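Local atomic coordinates of PA14 domain-containing protein (Clostridium clariflavum, PDB entry 6QDI), a protein that probably senses plant biomass outside the cell as a membrane-bound RsgI-type anti-sigma factor whose calcium-binding tandem PA14 domains bind sugars. Residues A[21-26]-A[47-52]; A[119-124]-A[131-136]. All coordinates share one frame; numbering follows the deposited sequence.

Contact 1 of 2, residues A[21-26]-A[47-52]; sequences RVDKTI and VRWTGK
D23 OD2, an oxygen of a buried carboxylate, accepts the indole N-H of W49, with 2.8 Å between OD2 and W49 NE1 and an angle of 162° at the hydrogen. The acceptor lies close to the plane of the indole, whereas the donor reaches the carboxylate on the anti side of OD2. The two planes are steeply inclined to each other, and the side chains cross at about a right angle. The same oxygen is also hydrogen-bonded to the hydroxyl of Y8, on strand 4-9. The other oxygen, OD1, offers its syn lone pair to R21 NE at 2.8 Å in a salt bridge, although OD1 lies tilted out of the guanidinium plane of R21. Three neighbours thus fix the rotation of one carboxylate, and the arginine probably helps to keep it ionised. R21 is placed in turn by the backbone carbonyl of P35, which receives its NH1.

In the beta-sandwich of the first PA14 domain, strands 17-23 and 44-53 both pair with strand 4-9, so the contact passes across that intervening strand. W49 is the long side chain that bridges the gap: CG stands anti to its own carbonyl carbon (chi1 -72°), and the indole reaches D23 with its nitrogen edge.

Where the chain leaves strand 17-23, I26 packs over one face of this indole. Its CD1 lies 3.7 Å from W49 CG, offset past the CG-CD2 side toward the rim, while CG2 forms a CH-pi contact with the six-membered ring, 4.1 Å from its centroid and 10° off the normal. V47 CG1 lies on the opposite face, 3.5 Å above the ring plane and toward its rim. L108 and Y110 of strand 104-113 also touch the indole.

Contact 2 of 2, residues A[119-124]-A[131-136]; sequences VKLEWS and SIVPTE
The indole of W123 carries V133 on one face and meets the hydroxyl of S131 at its edge, close to the ring plane. V133 CG2 makes a CH-pi contact with the five-membered ring, 3.9 Å from its centroid, and CG1 lies farther along the same face. P134 CD approaches obliquely, 3.6 Å from W123 NE1, and Y61 brings its own ring to the indole at about 40°. This is an antiparallel ladder at one margin of a sheet in the PA14 beta-sandwich, where the short strand 131-132 pairs with strand 117-125. W123 and S131 form its hydrogen-bonded pair and point their side chains to the same face. Their backbones are joined twice, from W123 N to S131 O and from S131 N to W123 O. One residue pair farther on, at E122 and I132, the side chains diverge. V133 N then reaches back to L121 O at 3.1 Å, with a nearly straight angle of 169° at the hydrogen.

With chi1 at 64°, W123 holds CG between its backbone N and carbonyl carbon, which lays the indole against V133 and P134. Two residues earlier on the strand, L121 reaches the same valine, its CG 3.9 Å from V133 CG2. The carboxylate of E122 turns instead to R130, in a salt bridge. One water donates to both L121 O and V133 O, joining the carbonyls beside the last backbone bond. A second water accepts a hydrogen bond from the indole N-H, 3.0 Å from W123 NE1, and lies 2.8 Å from S131 OG.

In the fold
Both contacts place a tryptophan against a branched aliphatic side chain, in different settings. Contact 1 is buried and joins strand 17-23 and the loop after it to strand 44-53 without direct pairing, its indole N-H bonded to a carboxylate, probably ionised. Contact 2 is partly buried, rests on a backbone ladder in the other sheet, and its indole N-H donates to water. Their centres lie about 12 Å apart, and the segments touch: I26 O probably accepts a hydrogen bond from L121 N at 2.9 Å, and W49 CH2 packs against V119 CG1. I26 lies at the junction, its side chain in contact 1 and its carbonyl at the strand of contact 2. T135 OG1 bonds K24 O.

Contact 1 of 2, residues A[21-26]-A[47-52]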
loop_
_atom_site.group_PDB
_atom_site.type_symbol
_atom_site.label_atom_id
_atom_site.label_comp_id
_atom_site.label_asym_id
_atom_site.label_seq_id
_atom_site.Cartn_x
_atom_site.Cartn_y
_atom_site.Cartn_z
ATOM N N ARG A 21 -6.070 -4.669 12.421
ATOM C CA ARG A 21 -6.253 -5.669 13.482
ATOM C C ARG A 21 -5.275 -5.365 14.579
ATOM O O ARG A 21 -4.306 -4.634 14.384
ATOM C CB ARG A 21 -6.042 -7.080 12.941
ATOM C CG ARG A 21 -4.601 -7.426 12.595
ATOM C CD ARG A 21 -4.467 -8.733 11.854
ATOM N NE ARG A 21 -3.068 -9.130 11.720
ATOM C CZ ARG A 21 -2.594 -10.052 10.869
ATOM N NH1 ARG A 21 -3.404 -10.722 10.037
ATOM N NH2 ARG A 21 -1.281 -10.287 10.842
ATOM N N VAL A 22 -5.501 -5.940 15.758
ATOM C CA VAL A 22 -4.551 -5.820 16.834
ATOM C C VAL A 22 -3.666 -7.068 16.870
ATOM O O VAL A 22 -4.162 -8.213 16.939
ATOM C CB VAL A 22 -5.264 -5.567 18.170
ATOM C CG1 VAL A 22 -4.270 -5.626 19.316
ATOM C CG2 VAL A 22 -5.948 -4.218 18.159
ATOM N N ASP A 23 -2.364 -6.828 16.784
ATOM C CA ASP A 23 -1.367 -7.877 16.840
ATOM C C ASP A 23 -0.742 -7.896 18.242
ATOM O O ASP A 23 -0.317 -6.872 18.762
ATOM C CB ASP A 23 -0.313 -7.626 15.767
ATOM C CG ASP A 23 -0.886 -7.740 14.366
ATOM O OD1 ASP A 23 -1.612 -8.712 14.085
ATOM O OD2 ASP A 23 -0.586 -6.801 13.565
ATOM N N LYS A 24 -0.673 -9.063 18.859
ATOM C CA LYS A 24 -0.246 -9.126 20.249
ATOM C C LYS A 24 1.186 -8.704 20.468
ATOM O O LYS A 24 1.475 -8.041 21.450
ATOM C CB LYS A 24 -0.481 -10.512 20.838
ATOM C CG LYS A 24 -1.960 -10.837 21.003
ATOM C CD LYS A 24 -2.145 -12.152 21.727
ATOM C CE LYS A 24 -3.624 -12.553 21.800
ATOM N NZ LYS A 24 -4.419 -11.646 22.679
ATOM N N THR A 25 2.041 -9.033 19.500
ATOM C CA THR A 25 3.427 -8.647 19.484
ATOM C C THR A 25 3.830 -8.406 18.024
ATOM O O THR A 25 3.101 -8.825 17.110
ATOM C CB THR A 25 4.336 -9.773 20.047
ATOM O OG1 THR A 25 4.205 -10.921 19.232
ATOM C CG2 THR A 25 4.035 -10.112 21.506
ATOM N N ILE A 26 4.980 -7.751 17.817
ATOM C CA ILE A 26 5.533 -7.629 16.445
ATOM C C ILE A 26 6.543 -8.757 16.280
ATOM O O ILE A 26 7.711 -8.627 16.623
ATOM C CB ILE A 26 6.148 -6.235 16.177
ATOM C CG1 ILE A 26 5.136 -5.121 16.471
ATOM C CG2 ILE A 26 6.590 -6.182 14.713
ATOM C CD1 ILE A 26 5.490 -3.722 16.000
ATOM N N VAL A 47 2.962 -2.538 6.302
ATOM C CA VAL A 47 2.226 -2.497 7.553
ATOM C C VAL A 47 2.704 -1.336 8.377
ATOM O O VAL A 47 3.916 -1.031 8.428
ATOM C CB VAL A 47 2.428 -3.814 8.367
ATOM C CG1 VAL A 47 1.442 -3.859 9.517
ATOM C CG2 VAL A 47 2.287 -5.051 7.500
ATOM N N ARG A 48 1.759 -0.672 9.061
ATOM C CA ARG A 48 2.095 0.289 10.097
ATOM C C ARG A 48 1.476 -0.177 11.409
ATOM O O ARG A 48 0.271 -0.420 11.489
ATOM C CB ARG A 48 1.578 1.677 9.810
ATOM C CG ARG A 48 1.922 2.690 10.881
ATOM C CD ARG A 48 1.351 4.061 10.614
ATOM N NE ARG A 48 1.915 4.660 9.426
ATOM C CZ ARG A 48 1.253 4.939 8.308
ATOM N NH1 ARG A 48 0.010 4.591 8.131
ATOM N NH2 ARG A 48 1.926 5.512 7.290
ATOM N N TRP A 49 2.313 -0.276 12.438
ATOM C CA TRP A 49 1.848 -0.530 13.805
ATOM C C TRP A 49 1.927 0.725 14.634
ATOM O O TRP A 49 2.945 1.441 14.615
ATOM C CB TRP A 49 2.683 -1.620 14.491
ATOM C CG TRP A 49 2.426 -2.989 13.973
ATOM C CD1 TRP A 49 1.419 -3.815 14.319
ATOM C CD2 TRP A 49 3.214 -3.718 13.017
ATOM N NE1 TRP A 49 1.499 -4.985 13.655
ATOM C CE2 TRP A 49 2.601 -4.959 12.843
ATOM C CE3 TRP A 49 4.380 -3.415 12.265
ATOM C CZ2 TRP A 49 3.100 -5.903 11.978
ATOM C CZ3 TRP A 49 4.875 -4.397 11.406
ATOM C CH2 TRP A 49 4.220 -5.593 11.263
ATOM N N THR A 50 0.855 1.010 15.387
ATOM C CA THR A 50 0.804 2.160 16.252
ATOM C C THR A 50 0.195 1.795 17.615
ATOM O O THR A 50 -0.701 0.946 17.732
ATOM C CB THR A 50 -0.011 3.329 15.639
ATOM O OG1 THR A 50 -1.277 2.845 15.221
ATOM C CG2 THR A 50 0.731 3.942 14.455
ATOM N N GLY A 51 0.667 2.514 18.615
ATOM C CA GLY A 51 0.090 2.424 19.939
ATOM C C GLY A 51 1.073 2.981 20.934
ATOM O O GLY A 51 1.815 3.938 20.652
ATOM N N LYS A 52 1.071 2.396 22.130
ATOM C CA LYS A 52 1.957 2.815 23.224
ATOM C C LYS A 52 2.758 1.638 23.726
ATOM O O LYS A 52 2.314 0.490 23.606
ATOM C CB LYS A 52 1.161 3.372 24.382
ATOM C CG LYS A 52 0.207 4.471 24.018
ATOM C CD LYS A 52 0.887 5.790 23.785
ATOM C CE LYS A 52 -0.156 6.933 23.855
ATOM N NZ LYS A 52 0.464 8.250 23.628
#

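Contact 2 of 2, residues A[119-124]-A[131-136]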
loop_
_atom_site.group_PDB
_atom_site.type_symbol
_atom_site.label_atom_id
_atom_site.label_comp_id
_atom_site.label_asym_id
_atom_site.label_seq_id
_atom_site.Cartn_x
_atom_site.Cartn_y
_atom_site.Cartn_z
ATOM N N VAL A 119 9.371 -9.636 10.135
ATOM C CA VAL A 119 9.716 -8.515 10.969
ATOM C C VAL A 119 9.522 -8.937 12.423
ATOM O O VAL A 119 8.468 -9.475 12.804
ATOM C CB VAL A 119 8.937 -7.247 10.603
ATOM C CG1 VAL A 119 7.435 -7.386 10.665
ATOM C CG2 VAL A 119 9.387 -6.071 11.449
ATOM N N LYS A 120 10.531 -8.695 13.232
ATOM C CA LYS A 120 10.516 -9.067 14.642
ATOM C C LYS A 120 11.125 -7.954 15.465
ATOM O O LYS A 120 12.251 -7.530 15.169
ATOM C CB LYS A 120 11.364 -10.355 14.841
ATOM C CG LYS A 120 11.393 -10.973 16.203
ATOM C CD LYS A 120 12.104 -12.340 16.166
ATOM C CE LYS A 120 12.662 -12.850 17.478
ATOM N NZ LYS A 120 12.976 -14.283 17.322
ATOM N N LEU A 121 10.400 -7.506 16.495
ATOM C CA LEU A 121 10.855 -6.429 17.412
ATOM C C LEU A 121 11.163 -6.992 18.796
ATOM O O LEU A 121 10.261 -7.522 19.475
ATOM C CB LEU A 121 9.767 -5.353 17.542
ATOM C CG LEU A 121 10.123 -4.195 18.459
ATOM C CD1 LEU A 121 11.244 -3.352 17.894
ATOM C CD2 LEU A 121 8.862 -3.399 18.737
ATOM N N GLU A 122 12.424 -6.834 19.175
ATOM C CA GLU A 122 12.914 -7.226 20.503
ATOM C C GLU A 122 13.385 -6.007 21.244
ATOM O O GLU A 122 13.663 -4.939 20.661
ATOM C CB GLU A 122 14.080 -8.240 20.375
ATOM C CG GLU A 122 13.685 -9.557 19.729
ATOM C CD GLU A 122 14.916 -10.348 19.418
ATOM O OE1 GLU A 122 15.468 -10.155 18.327
ATOM O OE2 GLU A 122 15.418 -11.059 20.322
ATOM N N TRP A 123 13.559 -6.178 22.560
ATOM C CA TRP A 123 14.184 -5.155 23.401
ATOM C C TRP A 123 15.101 -5.803 24.436
ATOM O O TRP A 123 15.014 -6.989 24.725
ATOM C CB TRP A 123 13.159 -4.202 24.062
ATOM C CG TRP A 123 12.194 -4.789 25.053
ATOM C CD1 TRP A 123 12.103 -6.094 25.488
ATOM C CD2 TRP A 123 11.229 -4.053 25.780
ATOM N NE1 TRP A 123 11.083 -6.201 26.394
ATOM C CE2 TRP A 123 10.532 -4.958 26.596
ATOM C CE3 TRP A 123 10.847 -2.723 25.775
ATOM C CZ2 TRP A 123 9.484 -4.553 27.421
ATOM C CZ3 TRP A 123 9.816 -2.317 26.599
ATOM C CH2 TRP A 123 9.132 -3.225 27.391
ATOM N N SER A 124 16.015 -4.989 24.962
ATOM C CA SER A 124 16.793 -5.348 26.141
ATOM C C SER A 124 17.123 -4.053 26.903
ATOM O O SER A 124 17.063 -2.932 26.384
ATOM C CB SER A 124 18.077 -6.077 25.770
ATOM O OG SER A 124 19.010 -5.222 25.142
ATOM N N SER A 131 14.471 -10.002 24.573
ATOM C CA SER A 131 13.233 -10.736 24.322
ATOM C C SER A 131 12.396 -9.987 23.308
ATOM O O SER A 131 12.536 -8.775 23.151
ATOM C CB SER A 131 12.413 -10.859 25.621
ATOM O OG SER A 131 12.044 -9.593 26.128
ATOM N N ILE A 132 11.467 -10.690 22.670
ATOM C CA ILE A 132 10.407 -10.046 21.931
ATOM C C ILE A 132 9.727 -9.064 22.880
ATOM O O ILE A 132 9.441 -9.366 24.033
ATOM C CB ILE A 132 9.412 -11.097 21.398
ATOM C CG1 ILE A 132 10.098 -11.950 20.327
ATOM C CG2 ILE A 132 8.140 -10.428 20.850
ATOM C CD1 ILE A 132 10.358 -11.172 19.062
ATOM N N VAL A 133 9.400 -7.868 22.387
ATOM C CA VAL A 133 8.674 -6.913 23.226
ATOM C C VAL A 133 7.306 -7.533 23.509
ATOM O O VAL A 133 6.579 -7.867 22.572
ATOM C CB VAL A 133 8.512 -5.538 22.570
ATOM C CG1 VAL A 133 7.746 -4.652 23.533
ATOM C CG2 VAL A 133 9.863 -4.928 22.276
ATOM N N PRO A 134 6.976 -7.757 24.792
ATOM C CA PRO A 134 5.808 -8.598 25.089
ATOM C C PRO A 134 4.473 -7.870 25.064
ATOM O O PRO A 134 4.405 -6.631 25.248
ATOM C CB PRO A 134 6.086 -9.089 26.492
ATOM C CG PRO A 134 6.900 -7.998 27.106
ATOM C CD PRO A 134 7.756 -7.440 26.004
ATOM N N THR A 135 3.405 -8.620 24.889
ATOM C CA THR A 135 2.099 -8.035 24.699
ATOM C C THR A 135 1.648 -7.171 25.867
ATOM O O THR A 135 0.973 -6.146 25.664
ATOM C CB THR A 135 1.066 -9.121 24.332
ATOM O OG1 THR A 135 -0.101 -8.538 23.727
ATOM C CG2 THR A 135 0.650 -9.971 25.536
ATOM N N GLU A 136 2.041 -7.529 27.078
ATOM C CA GLU A 136 1.548 -6.801 28.234
ATOM C C GLU A 136 2.169 -5.408 28.344
ATOM O O GLU A 136 1.706 -4.597 29.173
ATOM C CB GLU A 136 1.722 -7.574 29.535
ATOM C CG GLU A 136 3.144 -7.848 29.903
ATOM C CD GLU A 136 3.777 -9.106 29.308
ATOM O OE1 GLU A 136 3.182 -9.790 28.420
ATOM O OE2 GLU A 136 4.921 -9.386 29.766
HETATM O O HOH W 1 7.006 -7.243 19.836
HETATM O O HOH W 2 10.399 -8.546 28.107
#